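Local coordinates for cytochrome c-552/4 domain-containing protein (PDB 4QO5), which is a membrane-associated octaheme cytochrome c of unestablished function that probably passes electrons along its chain of eight covalently attached hemes, at residues M420-L423 against D424-I427; N478-R481 against Y482-M486; G488-W491 against T492-R496. All coordinates share one frame; numbering follows the deposited sequence.

Interaction 1: residues M420-L423 against D424-I427; sequences MRLL and DTQI
M420 and D424 meet one turn apart on the alpha-helix 413-447, through the first of the four i to i+4 backbone bonds that join 420-423 to 424-427. D424 N donates to M420 O at 3.1 Å, and the same carbonyl takes a proton from a water 3.0 Å away; that water gives its other proton to D424 OD1, 2.7 Å from its oxygen. The carboxylate is thereby tied to the preceding turn through solvent, while its OD2 forms a salt bridge with R400. The M420 side chain packs against W313 and bound heme. At R421 the contact is with T425, whose N bonds to R421 O and whose CG2 rests against that same oxygen; the arginine's guanidinium leaves the turn for a salt bridge with E414. L422 O is gripped twice: T425 OG1 lies 2.8 Å from L422 O, and the backbone N of Q426 also donates to it. The hydroxyl comes in on a lone pair in the carbonyl plane, with a C=O...donor angle of 130°. It can do so because chi1 of T425 is 76°, which sets OG1 between its own backbone N and carbonyl carbon and turns it back along the helix. Having spent its proton on L422 O, OG1 accepts from Q426 NE2 at 3.1 Å, an almost straight bond (169°) that lies close to the amide plane and helps fix the rotation of that amide; Q426 OE1 turns to W498 NE1. L422 CD1 crosses T425 obliquely near OG1. L423 closes the series on the apolar side. Its O accepts from I427 N at 2.9 Å, and one methyl end of the isoleucine, CD1, lies 4.0 Å from L423 CG.

Interaction 2: residues N478-R481 against Y482-M486; sequences NSIR and YGTAM. With HEC (heme c), chain H.
T484 and I480 form the tight part of this contact. T484 OG1 donates to I480 O at 2.7 Å and T484 N to the same oxygen at 3.0 Å, the two arriving from opposite faces of the carbonyl plane; OG1 also bonds to T165 of the second subunit. N478 O is equally hemmed in: Y482 N reaches it at 2.8 Å, and ring atom CD1 of Y482 lies only 3.2 Å from it, oblique to the ring. G483 N bonds to S479 O, and its bare CA packs against T492. R481 bends back at chi3 so that its NH2 meets N478 OD1 near the guanidinium plane, while its NE bonds to L316 O. These turns end helix 464-485, and the helix end places M486, the first residue to leave helical geometry, as axial ligand of its heme. Here the packing between the segments loosens. M486 touches nothing in 478-481; its SD instead binds the heme iron at 2.4 Å, H288 supplying the other protein ligand. The bend at chi3, -79°, carries CE over the porphyrin, 3.4 Å from NA. Y482 OH lies 3.4 Å from the heme methyl CMA and hydrogen-bonds a propionate of another heme.

Interaction 3: residues G488-W491 against T492-R496; sequences GQDW and TTFKR. With HEC (heme c), chain E.
Q489 O and D490 O each accept two donors. T492 N to Q489 O and T493 N to D490 O are the i to i+3 bonds of two overlapping beta-turns; T493 OG1, 3.0 Å from Q489 O, and K495 N, at D490 O, add bonds from the opposite faces. With chi1 at -139°, the D490 side chain swings back so that OD1 accepts from F494 N at 3.3 Å, met from above the carboxylate plane. K495 runs beside W491. Its CG lies anti to the backbone N (chi1 179°), over one face of the indole in a CH-pi contact, 3.9 Å from the centroid of the six-membered ring; the bend at chi2 redirects the chain beyond, whose NZ forms a salt bridge with D241 of the second subunit. R496 CB lies 3.8 Å from W491 CD1, while W491 NE1 and the R496 guanidinium both bind D241 of their own chain. F494 CZ is 3.3 Å from heme atom C3B. T493 OG1 lies 3.3 Å from the heme methyl CMC. The loop thus edges a heme pocket at a subunit interface, where a water 2.5 Å from the iron is an axial ligand.

In the fold
The three contacts follow one another along the chain, from helix 413-447 through helix 464-485 into the loop that leads to helix 498-520. Interactions 1 and 2, centres about 10 Å apart, join the two helices: L423 CA packs 3.5 Å from T484 CG2. Interaction 3 lies about 9 Å from interaction 2 between centres, and G483 O and G488 N, 2.7 Å apart, probably share a hydrogen bond that ties the loop to the end of the helix. Interactions 1 and 3 do not touch, their nearest atoms about 7 Å apart, but both meet the second subunit. M486 ligates one heme, while T493 and F494 touch a different heme, hydrogen-bonded by Y482 of the second subunit.

Interaction 1: residues M420-L423 against D424-I427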
loop_
_atom_site.group_PDB
_atom_site.type_symbol
_atom_site.label_atom_id
_atom_site.label_comp_id
_atom_site.label_asym_id
_atom_site.label_seq_id
_atom_site.Cartn_x
_atom_site.Cartn_y
_atom_site.Cartn_z
ATOM N N MET A 420 11.504 20.015 12.758
ATOM C CA MET A 420 10.337 20.869 12.953
ATOM C C MET A 420 10.505 22.191 12.207
ATOM O O MET A 420 9.528 22.756 11.729
ATOM C CB MET A 420 10.008 21.083 14.444
ATOM C CG MET A 420 9.702 19.780 15.218
ATOM S SD MET A 420 8.365 18.732 14.526
ATOM C CE MET A 420 9.224 17.571 13.456
ATOM N N ARG A 421 11.745 22.679 12.089
ATOM C CA ARG A 421 12.006 23.863 11.277
ATOM C C ARG A 421 11.762 23.595 9.788
ATOM O O ARG A 421 11.222 24.446 9.070
ATOM C CB ARG A 421 13.443 24.367 11.498
ATOM C CG ARG A 421 13.649 25.054 12.838
ATOM C CD ARG A 421 14.935 25.891 12.850
ATOM N NE ARG A 421 16.127 25.111 12.520
ATOM C CZ ARG A 421 16.853 24.440 13.412
ATOM N NH1 ARG A 421 16.509 24.446 14.692
ATOM N NH2 ARG A 421 17.933 23.769 13.024
ATOM N N LEU A 422 12.219 22.436 9.318
ATOM C CA LEU A 422 11.968 22.017 7.945
ATOM C C LEU A 422 10.458 21.964 7.710
ATOM O O LEU A 422 9.960 22.411 6.672
ATOM C CB LEU A 422 12.592 20.643 7.675
ATOM C CG LEU A 422 12.444 20.155 6.242
ATOM C CD1 LEU A 422 13.145 21.132 5.298
ATOM C CD2 LEU A 422 13.013 18.746 6.107
ATOM N N LEU A 423 9.729 21.450 8.693
ATOM C CA LEU A 423 8.265 21.403 8.580
ATOM C C LEU A 423 7.680 22.811 8.407
ATOM O O LEU A 423 6.822 23.019 7.541
ATOM C CB LEU A 423 7.633 20.675 9.767
ATOM C CG LEU A 423 6.093 20.638 9.840
ATOM C CD1 LEU A 423 5.514 19.889 8.643
ATOM C CD2 LEU A 423 5.629 19.994 11.136
ATOM N N ASP A 424 8.150 23.785 9.202
ATOM C CA ASP A 424 7.723 25.166 8.985
ATOM C C ASP A 424 7.935 25.664 7.552
ATOM O O ASP A 424 7.074 26.357 7.006
ATOM C CB ASP A 424 8.416 26.130 9.955
ATOM C CG ASP A 424 7.945 25.960 11.383
ATOM O OD1 ASP A 424 6.845 25.393 11.589
ATOM O OD2 ASP A 424 8.677 26.402 12.298
ATOM N N THR A 425 9.080 25.341 6.947
ATOM C CA THR A 425 9.346 25.804 5.583
ATOM C C THR A 425 8.377 25.153 4.597
ATOM O O THR A 425 7.951 25.779 3.620
ATOM C CB THR A 425 10.810 25.556 5.118
ATOM O OG1 THR A 425 11.004 24.171 4.797
ATOM C CG2 THR A 425 11.821 26.016 6.185
ATOM N N GLN A 426 8.019 23.902 4.861
ATOM C CA GLN A 426 7.074 23.204 3.984
ATOM C C GLN A 426 5.644 23.701 4.124
ATOM O O GLN A 426 4.892 23.726 3.146
ATOM C CB GLN A 426 7.169 21.689 4.178
ATOM C CG GLN A 426 8.528 21.183 3.748
ATOM C CD GLN A 426 8.901 21.690 2.368
ATOM O OE1 GLN A 426 8.374 21.216 1.355
ATOM N NE2 GLN A 426 9.801 22.673 2.318
ATOM N N ILE A 427 5.291 24.130 5.335
ATOM C CA ILE A 427 4.001 24.772 5.590
ATOM C C ILE A 427 3.939 26.055 4.772
ATOM O O ILE A 427 2.956 26.312 4.084
ATOM C CB ILE A 427 3.809 25.059 7.099
ATOM C CG1 ILE A 427 3.516 23.745 7.835
ATOM C CG2 ILE A 427 2.686 26.090 7.349
ATOM C CD1 ILE A 427 3.720 23.820 9.332
HETATM O O HOH W 1 6.808 23.061 12.976
#

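Interaction 2: residues N478-R481 against Y482-M486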
loop_
_atom_site.group_PDB
_atom_site.type_symbol
_atom_site.label_atom_id
_atom_site.label_comp_id
_atom_site.label_asym_id
_atom_site.label_seq_id
_atom_site.Cartn_x
_atom_site.Cartn_y
_atom_site.Cartn_z
ATOM N N ASN A 478 -1.318 18.563 1.702
ATOM C CA ASN A 478 -1.425 17.745 2.906
ATOM C C ASN A 478 -0.353 16.663 2.974
ATOM O O ASN A 478 0.283 16.471 4.005
ATOM C CB ASN A 478 -2.799 17.086 2.995
ATOM C CG ASN A 478 -3.879 18.049 3.461
ATOM O OD1 ASN A 478 -3.607 19.209 3.799
ATOM N ND2 ASN A 478 -5.116 17.572 3.475
ATOM N N SER A 479 -0.173 15.936 1.879
ATOM C CA SER A 479 0.803 14.855 1.868
ATOM C C SER A 479 2.214 15.380 2.103
ATOM O O SER A 479 3.007 14.765 2.824
ATOM C CB SER A 479 0.739 14.074 0.557
ATOM O OG SER A 479 -0.440 13.288 0.507
ATOM N N ILE A 480 2.523 16.522 1.505
ATOM C CA ILE A 480 3.857 17.107 1.668
ATOM C C ILE A 480 4.124 17.473 3.123
ATOM O O ILE A 480 5.199 17.202 3.668
ATOM C CB ILE A 480 4.029 18.350 0.770
ATOM C CG1 ILE A 480 4.078 17.922 -0.697
ATOM C CG2 ILE A 480 5.324 19.119 1.130
ATOM C CD1 ILE A 480 3.822 19.059 -1.673
ATOM N N ARG A 481 3.126 18.087 3.758
ATOM C CA ARG A 481 3.240 18.473 5.153
ATOM C C ARG A 481 3.307 17.239 6.054
ATOM O O ARG A 481 4.142 17.173 6.945
ATOM C CB ARG A 481 2.073 19.382 5.545
ATOM C CG ARG A 481 2.124 20.738 4.838
ATOM C CD ARG A 481 1.022 21.671 5.346
ATOM N NE ARG A 481 -0.309 21.307 4.862
ATOM C CZ ARG A 481 -0.982 21.996 3.943
ATOM N NH1 ARG A 481 -0.442 23.068 3.386
ATOM N NH2 ARG A 481 -2.194 21.609 3.571
ATOM N N TYR A 482 2.449 16.250 5.795
ATOM C CA TYR A 482 2.475 15.013 6.574
ATOM C C TYR A 482 3.831 14.308 6.473
ATOM O O TYR A 482 4.365 13.799 7.476
ATOM C CB TYR A 482 1.414 14.035 6.044
ATOM C CG TYR A 482 0.035 14.156 6.656
ATOM C CD1 TYR A 482 -0.574 15.389 6.851
ATOM C CD2 TYR A 482 -0.669 13.018 7.011
ATOM C CE1 TYR A 482 -1.868 15.472 7.396
ATOM C CE2 TYR A 482 -1.950 13.093 7.550
ATOM C CZ TYR A 482 -2.537 14.312 7.746
ATOM O OH TYR A 482 -3.814 14.356 8.285
ATOM N N GLY A 483 4.339 14.213 5.247
ATOM C CA GLY A 483 5.578 13.499 4.962
ATOM C C GLY A 483 6.764 14.181 5.618
ATOM O O GLY A 483 7.694 13.529 6.087
ATOM N N THR A 484 6.709 15.507 5.678
ATOM C CA THR A 484 7.790 16.282 6.318
ATOM C C THR A 484 7.703 16.093 7.829
ATOM O O THR A 484 8.691 15.801 8.477
ATOM C CB THR A 484 7.692 17.757 5.949
ATOM O OG1 THR A 484 7.699 17.878 4.521
ATOM C CG2 THR A 484 8.867 18.562 6.544
ATOM N N ALA A 485 6.491 16.201 8.378
ATOM C CA ALA A 485 6.296 16.046 9.815
ATOM C C ALA A 485 6.705 14.670 10.326
ATOM O O ALA A 485 7.233 14.553 11.433
ATOM C CB ALA A 485 4.832 16.319 10.189
ATOM N N MET A 486 6.442 13.624 9.537
ATOM C CA MET A 486 6.595 12.265 10.049
ATOM C C MET A 486 7.573 11.399 9.235
ATOM O O MET A 486 7.482 10.167 9.260
ATOM C CB MET A 486 5.230 11.585 10.156
ATOM C CG MET A 486 4.425 12.166 11.331
ATOM S SD MET A 486 2.714 11.608 11.275
ATOM C CE MET A 486 2.060 12.713 10.003
HETATM FE FE HEC H . 1.809 11.966 13.456
HETATM C CHA HEC H . 1.060 15.213 12.575
HETATM C CHB HEC H . -1.410 11.000 12.821
HETATM C CHC HEC H . 2.784 8.733 13.591
HETATM C CHD HEC H . 4.647 12.944 14.946
HETATM N NA HEC H . 0.158 12.924 12.843
HETATM C C1A HEC H . 0.071 14.250 12.442
HETATM C C2A HEC H . -1.229 14.461 11.856
HETATM C C3A HEC H . -1.907 13.299 11.896
HETATM C C4A HEC H . -1.061 12.308 12.534
HETATM C CMA HEC H . -3.345 13.016 11.396
HETATM C CAA HEC H . -1.695 15.808 11.261
HETATM C CBA HEC H . -2.709 16.456 12.213
HETATM C CGA HEC H . -2.909 17.852 11.681
HETATM O O1A HEC H . -3.721 18.028 10.738
HETATM O O2A HEC H . -2.213 18.778 12.176
HETATM N NB HEC H . 0.842 10.230 13.315
HETATM C C1B HEC H . -0.463 10.040 12.915
HETATM C C2B HEC H . -0.619 8.695 12.487
HETATM C C3B HEC H . 0.581 8.126 12.664
HETATM C C4B HEC H . 1.500 9.056 13.217
HETATM C CMB HEC H . -1.983 8.161 11.956
HETATM C CAB HEC H . 1.186 6.765 12.377
HETATM C CBB HEC H . 0.632 6.116 11.104
HETATM N NC HEC H . 3.305 11.001 14.220
HETATM C C1C HEC H . 3.640 9.666 14.103
HETATM C C2C HEC H . 4.869 9.412 14.827
HETATM C C3C HEC H . 5.451 10.626 14.889
HETATM C C4C HEC H . 4.440 11.612 14.698
HETATM C CMC HEC H . 5.594 8.071 14.587
HETATM C CAC HEC H . 6.809 11.136 15.422
HETATM C CBC HEC H . 8.018 10.195 15.322
HETATM N ND HEC H . 2.705 13.796 13.726
HETATM C C1D HEC H . 3.931 13.947 14.353
HETATM C C2D HEC H . 4.315 15.325 14.320
HETATM C C3D HEC H . 3.213 16.029 13.556
HETATM C C4D HEC H . 2.239 15.003 13.235
HETATM C CMD HEC H . 5.613 15.934 14.896
HETATM C CAD HEC H . 3.081 17.527 13.259
HETATM C CBD HEC H . 2.407 18.083 14.532
HETATM C CGD HEC H . 1.619 19.319 14.192
HETATM O O1D HEC H . 1.211 19.453 13.015
HETATM O O2D HEC H . 1.396 20.180 15.087
#

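Interaction 3: residues G488-W491 against T492-R496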
loop_
_atom_site.group_PDB
_atom_site.type_symbol
_atom_site.label_atom_id
_atom_site.label_comp_id
_atom_site.label_asym_id
_atom_site.label_seq_id
_atom_site.Cartn_x
_atom_site.Cartn_y
_atom_site.Cartn_z
ATOM N N GLY A 488 8.438 10.981 5.868
ATOM C CA GLY A 488 8.137 10.250 4.659
ATOM C C GLY A 488 9.187 10.572 3.612
ATOM O O GLY A 488 10.102 11.366 3.843
ATOM N N GLN A 489 9.059 9.936 2.459
ATOM C CA GLN A 489 9.931 10.192 1.332
ATOM C C GLN A 489 9.087 10.311 0.062
ATOM O O GLN A 489 8.960 11.392 -0.509
ATOM C CB GLN A 489 10.979 9.079 1.199
ATOM C CG GLN A 489 12.039 9.080 2.314
ATOM C CD GLN A 489 11.643 8.237 3.520
ATOM O OE1 GLN A 489 10.709 7.431 3.461
ATOM N NE2 GLN A 489 12.354 8.420 4.622
ATOM N N ASP A 490 8.475 9.214 -0.372
ATOM C CA ASP A 490 7.729 9.292 -1.628
ATOM C C ASP A 490 6.394 10.023 -1.506
ATOM O O ASP A 490 5.913 10.583 -2.489
ATOM C CB ASP A 490 7.604 7.932 -2.327
ATOM C CG ASP A 490 7.801 8.039 -3.842
ATOM O OD1 ASP A 490 8.151 9.139 -4.343
ATOM O OD2 ASP A 490 7.655 7.012 -4.531
ATOM N N TRP A 491 5.816 10.074 -0.304
ATOM C CA TRP A 491 4.589 10.851 -0.128
ATOM C C TRP A 491 4.843 12.355 -0.264
ATOM O O TRP A 491 3.928 13.125 -0.522
ATOM C CB TRP A 491 3.846 10.497 1.181
ATOM C CG TRP A 491 2.692 9.613 0.877
ATOM C CD1 TRP A 491 1.410 9.995 0.644
ATOM C CD2 TRP A 491 2.739 8.203 0.657
ATOM N NE1 TRP A 491 0.642 8.900 0.318
ATOM C CE2 TRP A 491 1.435 7.784 0.333
ATOM C CE3 TRP A 491 3.759 7.248 0.727
ATOM C CZ2 TRP A 491 1.121 6.452 0.062
ATOM C CZ3 TRP A 491 3.449 5.928 0.470
ATOM C CH2 TRP A 491 2.144 5.538 0.141
ATOM N N THR A 492 6.096 12.773 -0.102
ATOM C CA THR A 492 6.432 14.174 -0.320
ATOM C C THR A 492 6.859 14.429 -1.765
ATOM O O THR A 492 7.140 15.569 -2.137
ATOM C CB THR A 492 7.600 14.638 0.584
ATOM O OG1 THR A 492 8.768 13.867 0.275
ATOM C CG2 THR A 492 7.257 14.448 2.045
ATOM N N THR A 493 6.919 13.373 -2.576
ATOM C CA THR A 493 7.488 13.490 -3.911
ATOM C C THR A 493 6.536 13.019 -5.035
ATOM O O THR A 493 5.625 13.747 -5.418
ATOM C CB THR A 493 8.846 12.751 -3.977
ATOM O OG1 THR A 493 9.645 13.129 -2.840
ATOM C CG2 THR A 493 9.594 13.097 -5.252
ATOM N N PHE A 494 6.749 11.819 -5.569
ATOM C CA PHE A 494 6.040 11.408 -6.780
ATOM C C PHE A 494 4.665 10.815 -6.518
ATOM O O PHE A 494 3.755 10.965 -7.332
ATOM C CB PHE A 494 6.861 10.392 -7.575
ATOM C CG PHE A 494 8.125 10.949 -8.157
ATOM C CD1 PHE A 494 8.087 11.958 -9.116
ATOM C CD2 PHE A 494 9.345 10.423 -7.788
ATOM C CE1 PHE A 494 9.269 12.446 -9.673
ATOM C CE2 PHE A 494 10.513 10.905 -8.327
ATOM C CZ PHE A 494 10.474 11.917 -9.277
ATOM N N LYS A 495 4.527 10.124 -5.394
ATOM C CA LYS A 495 3.277 9.455 -5.076
ATOM C C LYS A 495 2.139 10.470 -4.866
ATOM O O LYS A 495 1.060 10.335 -5.438
ATOM C CB LYS A 495 3.459 8.545 -3.847
ATOM C CG LYS A 495 2.195 7.800 -3.405
ATOM C CD LYS A 495 1.606 6.991 -4.558
ATOM C CE LYS A 495 0.537 6.033 -4.079
ATOM N NZ LYS A 495 1.116 4.712 -3.748
ATOM N N ARG A 496 2.386 11.512 -4.081
ATOM C CA ARG A 496 1.293 12.418 -3.715
ATOM C C ARG A 496 1.858 13.769 -3.269
ATOM O O ARG A 496 1.181 14.544 -2.630
ATOM C CB ARG A 496 0.459 11.802 -2.586
ATOM C CG ARG A 496 -1.023 12.204 -2.584
ATOM C CD ARG A 496 -1.769 11.562 -3.763
ATOM N NE ARG A 496 -1.932 10.121 -3.598
ATOM C CZ ARG A 496 -2.389 9.314 -4.552
ATOM N NH1 ARG A 496 -2.724 9.816 -5.731
ATOM N NH2 ARG A 496 -2.513 8.015 -4.330
HETATM FE FE HEC E . 15.145 9.366 -7.551
HETATM C CHA HEC E . 17.154 7.157 -9.339
HETATM C CHB HEC E . 15.457 11.607 -10.117
HETATM C CHC HEC E . 13.003 11.527 -5.943
HETATM C CHD HEC E . 14.404 6.934 -5.302
HETATM N NA HEC E . 16.081 9.337 -9.389
HETATM C C1A HEC E . 16.949 8.395 -9.888
HETATM C C2A HEC E . 17.588 8.943 -11.070
HETATM C C3A HEC E . 17.093 10.164 -11.261
HETATM C C4A HEC E . 16.141 10.430 -10.222
HETATM C CMA HEC E . 17.409 11.179 -12.378
HETATM C CAA HEC E . 18.664 8.248 -11.936
HETATM C CBA HEC E . 19.989 8.872 -11.483
HETATM C CGA HEC E . 21.196 8.240 -12.142
HETATM O O1A HEC E . 21.876 8.928 -12.947
HETATM O O2A HEC E . 21.475 7.053 -11.858
HETATM N NB HEC E . 14.426 11.181 -7.948
HETATM C C1B HEC E . 14.634 11.940 -9.074
HETATM C C2B HEC E . 13.942 13.196 -8.948
HETATM C C3B HEC E . 13.210 13.126 -7.829
HETATM C C4B HEC E . 13.551 11.899 -7.149
HETATM C CMB HEC E . 13.902 14.259 -10.074
HETATM C CAB HEC E . 12.181 14.088 -7.191
HETATM C CBB HEC E . 11.462 15.139 -8.064
HETATM N NC HEC E . 13.897 9.284 -5.995
HETATM C C1C HEC E . 13.171 10.287 -5.392
HETATM C C2C HEC E . 12.788 9.856 -4.063
HETATM C C3C HEC E . 13.066 8.544 -4.048
HETATM C C4C HEC E . 13.851 8.191 -5.171
HETATM C CMC HEC E . 11.800 10.673 -3.189
HETATM C CAC HEC E . 12.853 7.393 -3.079
HETATM C CBC HEC E . 11.350 7.306 -2.678
HETATM N ND HEC E . 15.699 7.368 -7.344
HETATM C C1D HEC E . 15.236 6.546 -6.332
HETATM C C2D HEC E . 15.734 5.214 -6.545
HETATM C C3D HEC E . 16.576 5.274 -7.810
HETATM C C4D HEC E . 16.501 6.648 -8.239
HETATM C CMD HEC E . 15.464 3.985 -5.671
HETATM C CAD HEC E . 17.318 4.111 -8.512
HETATM C CBD HEC E . 16.258 3.292 -9.241
HETATM C CGD HEC E . 16.883 2.262 -10.142
HETATM O O1D HEC E . 16.159 1.312 -10.532
HETATM O O2D HEC E . 18.086 2.376 -10.467
HETATM O O HOH W 2 13.123 8.414 -8.708
#